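Local structure of S-adenosylmethionine-dependent methyltransferase (Clostridium acetobutylicum, 1Y8C) at residues A[103-108]-A[130-135]; A[110-115]-A[122-127]; A[206-211]-A[238-243]. The protein probably transfers a methyl group from S-adenosylmethionine to an acceptor that is not known. All coordinates share one frame; numbering follows the deposited sequence.

The first segment involved lies on strand 104-107, the fourth strand in chain order. Contact 1 joins it to residues 130-135, which include the short strand 132-133 and lead into strand 136-143, closing a loop over one strand-helix-strand unit. Contact 2 nests inside that loop, tying residues 110-115, after strand 104-107, to the helix that follows, 118-129. The two touch where C107 SG lies by the Y124 hydroxyl. Contact 3 follows in series, tying helix 205-214 to strand 237-244, which runs antiparallel beside strand 136-143. Its helix also packs on helix 118-129, with F125 and K122 meeting Y211. Contacts 1 and 3 thus tie connecting elements to the sheet, whose order 3-2-1-4-5-7-6 is that of class I methyltransferases.

Contact 1 (A[103-108]-A[130-135]); sequences DLITCC and NHLKEG
D103 and K133 meet through a salt bridge beside strand 104-107, with K133 NZ 3.2 Å from D103 OD2. The side chains cross obliquely, and the ammonium group comes to the oxygen from above the carboxylate plane, 40° out of it. K133 sets out with CG anti to the carbonyl carbon (chi1 -71°), and beyond CG the chain is extended. On the way K133 CD passes 3.1 Å from D103 OD1, before NZ reaches OD2. The D103 and K133 CA atoms, 5.6 Å apart, are the nearest pair of CA atoms between the segments.

Further along strand 104-107, the contact turns apolar. I105 CD1 rests 3.4 Å from L132 CD2 and 3.6 Å from L132 CG, so a single terminal methyl makes most of this packing. With CG1 of I105 anti to the carbonyl carbon (chi1 -65°), CD1 is sent toward the opposing segment. The same methyl also comes 3.8 Å from H131 O. H131 adds its CB at 4.2 Å from I105 CD1, while its ring turns off and ND1 hydrogen-bonds to A127 O in the last turn of helix 118-129.

D103 OD2 is buried and shared: besides K133 it takes the backbone N-H of D40, while K133 NZ pairs with the D40 carboxylate as well. Two acidic groups therefore face one lysine, which would be expected to keep K133 protonated and to offset the cost of burying the D103 charge, with I105 and L132 forming the apolar layer beside this ionic cluster.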
loop_
_atom_site.group_PDB
_atom_site.type_symbol
_atom_site.label_atom_id
_atom_site.label_comp_id
_atom_site.label_asym_id
_atom_site.label_seq_id
_atom_site.Cartn_x
_atom_site.Cartn_y
_atom_site.Cartn_z
ATOM N N ASP A 103 -13.160 3.896 -11.129
ATOM C CA ASP A 103 -14.238 3.895 -10.152
ATOM C C ASP A 103 -13.637 3.689 -8.781
ATOM O O ASP A 103 -14.091 4.266 -7.795
ATOM C CB ASP A 103 -15.208 2.761 -10.457
ATOM C CG ASP A 103 -15.909 2.951 -11.779
ATOM O OD1 ASP A 103 -16.712 3.904 -11.866
ATOM O OD2 ASP A 103 -15.652 2.170 -12.725
ATOM N N LEU A 104 -12.608 2.853 -8.739
ATOM C CA LEU A 104 -11.918 2.545 -7.509
ATOM C C LEU A 104 -10.407 2.609 -7.688
ATOM O O LEU A 104 -9.858 2.006 -8.615
ATOM C CB LEU A 104 -12.299 1.144 -7.021
ATOM C CG LEU A 104 -11.394 0.596 -5.899
ATOM C CD1 LEU A 104 -11.528 1.499 -4.697
ATOM C CD2 LEU A 104 -11.770 -0.842 -5.538
ATOM N N ILE A 105 -9.743 3.340 -6.805
ATOM C CA ILE A 105 -8.291 3.435 -6.840
ATOM C C ILE A 105 -7.802 3.003 -5.463
ATOM O O ILE A 105 -8.318 3.472 -4.440
ATOM C CB ILE A 105 -7.806 4.890 -7.124
ATOM C CG1 ILE A 105 -8.239 5.323 -8.531
ATOM C CG2 ILE A 105 -6.298 4.976 -7.000
ATOM C CD1 ILE A 105 -7.918 6.770 -8.868
ATOM N N THR A 106 -6.844 2.081 -5.433
ATOM C CA THR A 106 -6.291 1.628 -4.156
ATOM C C THR A 106 -4.790 1.800 -4.070
ATOM O O THR A 106 -4.063 1.705 -5.056
ATOM C CB THR A 106 -6.544 0.123 -3.848
ATOM O OG1 THR A 106 -5.955 -0.690 -4.870
ATOM C CG2 THR A 106 -8.012 -0.166 -3.719
ATOM N N CYS A 107 -4.332 2.047 -2.858
ATOM C CA CYS A 107 -2.915 2.188 -2.601
ATOM C C CYS A 107 -2.764 1.779 -1.154
ATOM O O CYS A 107 -2.982 2.576 -0.235
ATOM C CB CYS A 107 -2.468 3.624 -2.816
ATOM S SG CYS A 107 -0.710 3.803 -2.633
ATOM N N CYS A 108 -2.399 0.519 -0.967
ATOM C CA CYS A 108 -2.273 -0.058 0.364
ATOM C C CYS A 108 -0.842 -0.364 0.825
ATOM O O CYS A 108 0.134 0.076 0.205
ATOM C CB CYS A 108 -3.124 -1.331 0.405
ATOM S SG CYS A 108 -4.810 -1.068 -0.278
ATOM N N ASN A 130 -6.958 13.250 -10.446
ATOM C CA ASN A 130 -7.033 13.434 -11.882
ATOM C C ASN A 130 -7.339 12.120 -12.595
ATOM O O ASN A 130 -7.475 12.101 -13.815
ATOM C CB ASN A 130 -5.729 14.017 -12.443
ATOM C CG ASN A 130 -5.478 15.451 -11.994
ATOM O OD1 ASN A 130 -6.402 16.262 -11.900
ATOM N ND2 ASN A 130 -4.213 15.771 -11.733
ATOM N N HIS A 131 -7.439 11.021 -11.848
ATOM C CA HIS A 131 -7.748 9.727 -12.459
ATOM C C HIS A 131 -9.017 9.091 -11.908
ATOM O O HIS A 131 -9.342 7.944 -12.238
ATOM C CB HIS A 131 -6.589 8.749 -12.278
ATOM C CG HIS A 131 -5.367 9.109 -13.061
ATOM N ND1 HIS A 131 -4.638 10.257 -12.820
ATOM C CD2 HIS A 131 -4.739 8.475 -14.078
ATOM C CE1 HIS A 131 -3.617 10.309 -13.652
ATOM N NE2 HIS A 131 -3.653 9.239 -14.428
ATOM N N LEU A 132 -9.730 9.836 -11.070
ATOM C CA LEU A 132 -10.965 9.347 -10.461
ATOM C C LEU A 132 -12.221 9.729 -11.231
ATOM O O LEU A 132 -12.405 10.890 -11.596
ATOM C CB LEU A 132 -11.098 9.896 -9.042
ATOM C CG LEU A 132 -10.436 9.133 -7.905
ATOM C CD1 LEU A 132 -10.668 9.907 -6.615
ATOM C CD2 LEU A 132 -11.021 7.718 -7.815
ATOM N N LYS A 133 -13.091 8.759 -11.477
ATOM C CA LYS A 133 -14.327 9.083 -12.163
ATOM C C LYS A 133 -15.140 9.884 -11.179
ATOM O O LYS A 133 -14.909 9.804 -9.975
ATOM C CB LYS A 133 -15.105 7.826 -12.558
ATOM C CG LYS A 133 -14.466 7.060 -13.679
ATOM C CD LYS A 133 -15.127 5.725 -13.887
ATOM C CE LYS A 133 -14.571 5.054 -15.129
ATOM N NZ LYS A 133 -15.309 3.808 -15.447
ATOM N N GLU A 134 -16.067 10.683 -11.685
ATOM C CA GLU A 134 -16.921 11.456 -10.806
ATOM C C GLU A 134 -17.716 10.373 -10.087
ATOM O O GLU A 134 -18.259 9.462 -10.727
ATOM C CB GLU A 134 -17.854 12.337 -11.618
ATOM C CG GLU A 134 -18.545 13.399 -10.812
ATOM C CD GLU A 134 -17.628 14.553 -10.451
ATOM O OE1 GLU A 134 -16.997 15.122 -11.369
ATOM O OE2 GLU A 134 -17.542 14.905 -9.254
ATOM N N GLY A 135 -17.757 10.452 -8.762
ATOM C CA GLY A 135 -18.472 9.455 -7.993
ATOM C C GLY A 135 -17.594 8.264 -7.663
ATOM O O GLY A 135 -18.050 7.293 -7.065
#

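Contact 2 (A[110-115]-A[122-127]); sequences DSTNYI and KKYFKA
Y124 reaches out of helix 118-129 and is met near the two ends of its ring by I115 and T112, the three residues that bury most of the surface between 110-115 and 122-127. The terminal methyl of I115 lies over one face. CD1 is 3.9 Å from the ring centroid and 19° off the ring normal, which satisfies the geometry of a CH-pi contact; its nearest ring atom, Y124 CG at 3.7 Å, shows that the methyl is offset toward the rim at the CB end.

At the far end of the ring, T112 OG1 gives a weak hydrogen bond to Y124 OH, with 3.1 Å between the oxygens. The hydroxyl approaches obliquely, and the T112 and Y124 side chains cross at about a right angle. CG of Y124 lies anti to the backbone nitrogen (chi1 166°), and the ring continues toward 110-115.

Residues 112-114 form a 3-10 turn, seen in the bond from I115 N to T112 O (3.2 Å) and from Y114 N to S111 O (2.9 Å). Three residues on, about one 3-10 turn, I115 comes near T112, so that both side chains reach the ring; of the two, only I115 has its CB pointing toward the helix.

The turn lies between strand 104-107 and helix 118-129 and is held to the sheet side as well. F140 of strand 136-143 packs on T112, and F138 of the same strand packs on Y124. F125, next to Y124 in the helix, touches Y211 and L212 of helix 205-214, which packs beside helix 118-129 on the same sheet.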
loop_
_atom_site.group_PDB
_atom_site.type_symbol
_atom_site.label_atom_id
_atom_site.label_comp_id
_atom_site.label_asym_id
_atom_site.label_seq_id
_atom_site.Cartn_x
_atom_site.Cartn_y
_atom_site.Cartn_z
ATOM N N ASP A 110 0.961 0.691 3.378
ATOM C CA ASP A 110 1.718 1.896 3.705
ATOM C C ASP A 110 2.604 2.465 2.597
ATOM O O ASP A 110 3.617 3.109 2.884
ATOM C CB ASP A 110 2.547 1.704 5.006
ATOM C CG ASP A 110 3.237 0.338 5.099
ATOM O OD1 ASP A 110 2.555 -0.663 5.384
ATOM O OD2 ASP A 110 4.465 0.261 4.899
ATOM N N SER A 111 2.221 2.271 1.337
ATOM C CA SER A 111 3.034 2.811 0.242
ATOM C C SER A 111 3.116 4.329 0.289
ATOM O O SER A 111 4.151 4.912 -0.003
ATOM C CB SER A 111 2.492 2.355 -1.109
ATOM O OG SER A 111 2.822 0.990 -1.324
ATOM N N THR A 112 2.018 4.961 0.669
ATOM C CA THR A 112 1.967 6.405 0.787
ATOM C C THR A 112 3.083 6.935 1.702
ATOM O O THR A 112 3.591 8.031 1.482
ATOM C CB THR A 112 0.583 6.848 1.332
ATOM O OG1 THR A 112 -0.430 6.490 0.382
ATOM C CG2 THR A 112 0.531 8.354 1.590
ATOM N N ASN A 113 3.487 6.181 2.719
ATOM C CA ASN A 113 4.547 6.686 3.590
ATOM C C ASN A 113 5.908 6.785 2.908
ATOM O O ASN A 113 6.786 7.469 3.406
ATOM C CB ASN A 113 4.704 5.829 4.853
ATOM C CG ASN A 113 3.471 5.832 5.722
ATOM O OD1 ASN A 113 2.544 5.058 5.496
ATOM N ND2 ASN A 113 3.443 6.713 6.718
ATOM N N TYR A 114 6.089 6.099 1.783
ATOM C CA TYR A 114 7.359 6.147 1.081
ATOM C C TYR A 114 7.549 7.475 0.353
ATOM O O TYR A 114 8.626 7.768 -0.150
ATOM C CB TYR A 114 7.485 4.995 0.084
ATOM C CG TYR A 114 7.645 3.626 0.712
ATOM C CD1 TYR A 114 6.659 2.662 0.573
ATOM C CD2 TYR A 114 8.793 3.284 1.420
ATOM C CE1 TYR A 114 6.802 1.390 1.115
ATOM C CE2 TYR A 114 8.947 2.008 1.968
ATOM C CZ TYR A 114 7.939 1.065 1.806
ATOM O OH TYR A 114 8.057 -0.207 2.327
ATOM N N ILE A 115 6.502 8.277 0.275
ATOM C CA ILE A 115 6.631 9.572 -0.359
ATOM C C ILE A 115 7.020 10.495 0.783
ATOM O O ILE A 115 6.174 11.152 1.387
ATOM C CB ILE A 115 5.309 10.028 -0.960
ATOM C CG1 ILE A 115 4.815 8.972 -1.953
ATOM C CG2 ILE A 115 5.495 11.390 -1.633
ATOM C CD1 ILE A 115 3.380 9.171 -2.410
ATOM N N LYS A 122 1.707 15.819 -2.340
ATOM C CA LYS A 122 0.650 16.677 -2.860
ATOM C C LYS A 122 0.413 16.322 -4.323
ATOM O O LYS A 122 -0.728 16.162 -4.750
ATOM C CB LYS A 122 1.040 18.153 -2.729
ATOM C CG LYS A 122 0.779 18.731 -1.341
ATOM C CD LYS A 122 1.293 20.161 -1.190
ATOM C CE LYS A 122 1.061 20.667 0.236
ATOM N NZ LYS A 122 1.762 21.951 0.555
ATOM N N LYS A 123 1.499 16.194 -5.082
ATOM C CA LYS A 123 1.408 15.843 -6.491
ATOM C C LYS A 123 0.667 14.519 -6.614
ATOM O O LYS A 123 -0.194 14.338 -7.482
ATOM C CB LYS A 123 2.811 15.749 -7.098
ATOM C CG LYS A 123 3.512 17.099 -7.169
ATOM C CD LYS A 123 4.940 17.024 -7.717
ATOM C CE LYS A 123 5.003 16.647 -9.204
ATOM N NZ LYS A 123 4.754 15.203 -9.493
ATOM N N TYR A 124 1.004 13.606 -5.716
ATOM C CA TYR A 124 0.392 12.292 -5.642
ATOM C C TYR A 124 -1.138 12.401 -5.498
ATOM O O TYR A 124 -1.874 11.900 -6.332
ATOM C CB TYR A 124 1.011 11.549 -4.457
ATOM C CG TYR A 124 0.300 10.303 -4.010
ATOM C CD1 TYR A 124 0.296 9.156 -4.793
ATOM C CD2 TYR A 124 -0.313 10.253 -2.757
ATOM C CE1 TYR A 124 -0.295 7.979 -4.330
ATOM C CE2 TYR A 124 -0.901 9.097 -2.286
ATOM C CZ TYR A 124 -0.888 7.959 -3.071
ATOM O OH TYR A 124 -1.441 6.802 -2.575
ATOM N N PHE A 125 -1.613 13.061 -4.446
ATOM C CA PHE A 125 -3.048 13.208 -4.242
ATOM C C PHE A 125 -3.684 13.876 -5.436
ATOM O O PHE A 125 -4.783 13.505 -5.855
ATOM C CB PHE A 125 -3.347 14.023 -2.977
ATOM C CG PHE A 125 -3.108 13.266 -1.691
ATOM C CD1 PHE A 125 -2.706 13.936 -0.541
ATOM C CD2 PHE A 125 -3.266 11.880 -1.637
ATOM C CE1 PHE A 125 -2.455 13.242 0.630
ATOM C CE2 PHE A 125 -3.018 11.185 -0.469
ATOM C CZ PHE A 125 -2.615 11.862 0.669
ATOM N N LYS A 126 -3.006 14.875 -5.990
ATOM C CA LYS A 126 -3.544 15.560 -7.157
ATOM C C LYS A 126 -3.594 14.560 -8.320
ATOM O O LYS A 126 -4.595 14.478 -9.028
ATOM C CB LYS A 126 -2.680 16.776 -7.528
ATOM C CG LYS A 126 -3.217 17.535 -8.734
ATOM C CD LYS A 126 -2.360 18.739 -9.116
ATOM C CE LYS A 126 -2.680 19.214 -10.553
ATOM N NZ LYS A 126 -4.147 19.511 -10.788
ATOM N N ALA A 127 -2.522 13.787 -8.489
ATOM C CA ALA A 127 -2.450 12.791 -9.554
ATOM C C ALA A 127 -3.627 11.840 -9.465
ATOM O O ALA A 127 -4.282 11.524 -10.462
ATOM C CB ALA A 127 -1.153 12.013 -9.459
#

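Contact 3 (A[206-211]-A[238-243]); sequences EDIEKY and ITYLVK. With SO4 (sulfate ion), chain B.
Helix-on-sheet packing at the antiparallel end of the methyltransferase's Rossmann-like sheet brings I208 and E209 of helix 205-214 against Y240 of strand 237-244. The backbones stay well apart, with 9.7 Å between the nearest CA atoms, those of E209 and Y240, and the tyrosine spans the gap.

Y240 OH donates a hydrogen bond to E209 OE2 at 2.7 Å. The carboxylate oxygen sits at the edge of the ring, in its plane, and is met nearly along its C-O axis, while the carboxylate and ring planes are turned 51° apart. The E209 chain bends at chi2, which brings the carboxylate to the phenol. A long, weak ion pair with K222 gives the same oxygen a second partner.

I208 works on the face of the ring. Its CG2 methyl lies 4.0 Å from the Y240 ring centroid, 28° off the normal, in a CH-pi contact, and is nearest to Y240 CZ at 3.6 Å. This branch, anti to the backbone nitrogen of I208, is the one laid on the ring. Edge and face are thus held by different residues, which together would restrict the rotation of the ring.

Close to the helix start, a sulfate, probably from the crystallisation liquor, accepts a hydrogen bond from E206 N to its O2 (3.0 Å, 142° at the hydrogen); an amide in the first turn is a reasonable place for an anion.

Y240 also meets the ring of F140, with nearly parallel planes, on the neighbouring strand 136-143. Strand 217-224 runs antiparallel on the other side of strand 237-244, contributing I219 against E209, while Y211 packs on helix 118-129.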
loop_
_atom_site.group_PDB
_atom_site.type_symbol
_atom_site.label_atom_id
_atom_site.label_comp_id
_atom_site.label_asym_id
_atom_site.label_seq_id
_atom_site.Cartn_x
_atom_site.Cartn_y
_atom_site.Cartn_z
ATOM N N GLU A 206 -3.515 15.284 10.744
ATOM C CA GLU A 206 -3.808 16.681 10.488
ATOM C C GLU A 206 -3.154 17.091 9.170
ATOM O O GLU A 206 -3.762 17.784 8.355
ATOM C CB GLU A 206 -3.262 17.523 11.635
ATOM C CG GLU A 206 -3.677 18.971 11.613
ATOM C CD GLU A 206 -2.963 19.787 12.681
ATOM O OE1 GLU A 206 -3.297 20.986 12.831
ATOM O OE2 GLU A 206 -2.064 19.234 13.368
ATOM N N ASP A 207 -1.917 16.649 8.967
ATOM C CA ASP A 207 -1.170 16.952 7.746
ATOM C C ASP A 207 -1.760 16.244 6.535
ATOM O O ASP A 207 -1.812 16.802 5.442
ATOM C CB ASP A 207 0.283 16.514 7.894
ATOM C CG ASP A 207 1.017 17.276 8.972
ATOM O OD1 ASP A 207 2.028 16.730 9.484
ATOM O OD2 ASP A 207 0.588 18.412 9.299
ATOM N N ILE A 208 -2.178 15.002 6.728
ATOM C CA ILE A 208 -2.752 14.244 5.638
ATOM C C ILE A 208 -4.058 14.893 5.208
ATOM O O ILE A 208 -4.305 15.099 4.020
ATOM C CB ILE A 208 -3.027 12.793 6.057
ATOM C CG1 ILE A 208 -1.704 12.054 6.268
ATOM C CG2 ILE A 208 -3.886 12.104 4.999
ATOM C CD1 ILE A 208 -0.896 11.840 4.998
ATOM N N GLU A 209 -4.896 15.207 6.188
ATOM C CA GLU A 209 -6.177 15.828 5.918
ATOM C C GLU A 209 -5.986 17.113 5.124
ATOM O O GLU A 209 -6.721 17.370 4.168
ATOM C CB GLU A 209 -6.906 16.092 7.238
ATOM C CG GLU A 209 -7.928 14.997 7.582
ATOM C CD GLU A 209 -7.635 14.229 8.875
ATOM O OE1 GLU A 209 -7.741 14.830 9.969
ATOM O OE2 GLU A 209 -7.311 13.022 8.792
ATOM N N LYS A 210 -4.984 17.907 5.500
ATOM C CA LYS A 210 -4.706 19.158 4.796
ATOM C C LYS A 210 -4.258 18.867 3.356
ATOM O O LYS A 210 -4.811 19.419 2.409
ATOM C CB LYS A 210 -3.629 19.961 5.538
ATOM C CG LYS A 210 -3.475 21.396 5.029
ATOM C CD LYS A 210 -2.474 22.227 5.846
ATOM C CE LYS A 210 -1.018 21.887 5.526
ATOM N NZ LYS A 210 -0.604 22.280 4.136
ATOM N N TYR A 211 -3.268 17.989 3.201
ATOM C CA TYR A 211 -2.759 17.624 1.884
ATOM C C TYR A 211 -3.841 17.016 1.003
ATOM O O TYR A 211 -3.806 17.156 -0.216
ATOM C CB TYR A 211 -1.595 16.643 2.024
ATOM C CG TYR A 211 -0.408 17.200 2.782
ATOM C CD1 TYR A 211 0.568 16.352 3.314
ATOM C CD2 TYR A 211 -0.250 18.578 2.956
ATOM C CE1 TYR A 211 1.668 16.866 4.002
ATOM C CE2 TYR A 211 0.846 19.100 3.639
ATOM C CZ TYR A 211 1.805 18.240 4.158
ATOM O OH TYR A 211 2.908 18.764 4.804
ATOM N N ILE A 238 -3.892 3.511 9.610
ATOM C CA ILE A 238 -5.091 4.248 9.288
ATOM C C ILE A 238 -5.545 4.071 7.847
ATOM O O ILE A 238 -4.766 4.253 6.909
ATOM C CB ILE A 238 -4.885 5.749 9.584
ATOM C CG1 ILE A 238 -4.610 5.933 11.084
ATOM C CG2 ILE A 238 -6.094 6.536 9.115
ATOM C CD1 ILE A 238 -4.205 7.331 11.521
ATOM N N THR A 239 -6.807 3.697 7.666
ATOM C CA THR A 239 -7.323 3.535 6.315
ATOM C C THR A 239 -8.250 4.679 5.948
ATOM O O THR A 239 -9.286 4.867 6.569
ATOM C CB THR A 239 -8.079 2.219 6.146
ATOM O OG1 THR A 239 -7.170 1.113 6.292
ATOM C CG2 THR A 239 -8.713 2.169 4.756
ATOM N N TYR A 240 -7.850 5.453 4.948
ATOM C CA TYR A 240 -8.647 6.572 4.477
ATOM C C TYR A 240 -9.496 6.170 3.276
ATOM O O TYR A 240 -9.094 5.352 2.436
ATOM C CB TYR A 240 -7.768 7.740 4.041
ATOM C CG TYR A 240 -7.215 8.595 5.157
ATOM C CD1 TYR A 240 -5.985 8.297 5.752
ATOM C CD2 TYR A 240 -7.901 9.729 5.591
ATOM C CE1 TYR A 240 -5.446 9.106 6.744
ATOM C CE2 TYR A 240 -7.376 10.550 6.586
ATOM C CZ TYR A 240 -6.144 10.230 7.155
ATOM O OH TYR A 240 -5.623 11.060 8.119
ATOM N N LEU A 241 -10.674 6.771 3.201
ATOM C CA LEU A 241 -11.600 6.538 2.110
ATOM C C LEU A 241 -12.037 7.916 1.622
ATOM O O LEU A 241 -12.724 8.642 2.333
ATOM C CB LEU A 241 -12.797 5.758 2.615
ATOM C CG LEU A 241 -13.332 4.835 1.531
ATOM C CD1 LEU A 241 -13.519 3.443 2.124
ATOM C CD2 LEU A 241 -14.627 5.391 0.951
ATOM N N VAL A 242 -11.633 8.274 0.405
ATOM C CA VAL A 242 -11.966 9.580 -0.144
ATOM C C VAL A 242 -12.577 9.527 -1.542
ATOM O O VAL A 242 -12.589 8.477 -2.197
ATOM C CB VAL A 242 -10.711 10.485 -0.181
ATOM C CG1 VAL A 242 -9.917 10.314 1.105
ATOM C CG2 VAL A 242 -9.857 10.153 -1.395
ATOM N N LYS A 243 -13.083 10.678 -1.983
ATOM C CA LYS A 243 -13.692 10.822 -3.303
ATOM C C LYS A 243 -13.465 12.235 -3.827
ATOM O O LYS A 243 -12.987 13.108 -3.099
ATOM C CB LYS A 243 -15.199 10.545 -3.256
ATOM C CG LYS A 243 -15.989 11.476 -2.365
ATOM C CD LYS A 243 -17.439 11.588 -2.818
ATOM C CE LYS A 243 -18.137 10.225 -2.919
ATOM N NZ LYS A 243 -18.012 9.556 -4.261
HETATM S S SO4 B . -2.516 14.216 14.851
HETATM O O1 SO4 B . -3.582 13.250 15.195
HETATM O O2 SO4 B . -2.964 15.061 13.725
HETATM O O3 SO4 B . -2.230 15.073 16.025
HETATM O O4 SO4 B . -1.289 13.485 14.469
#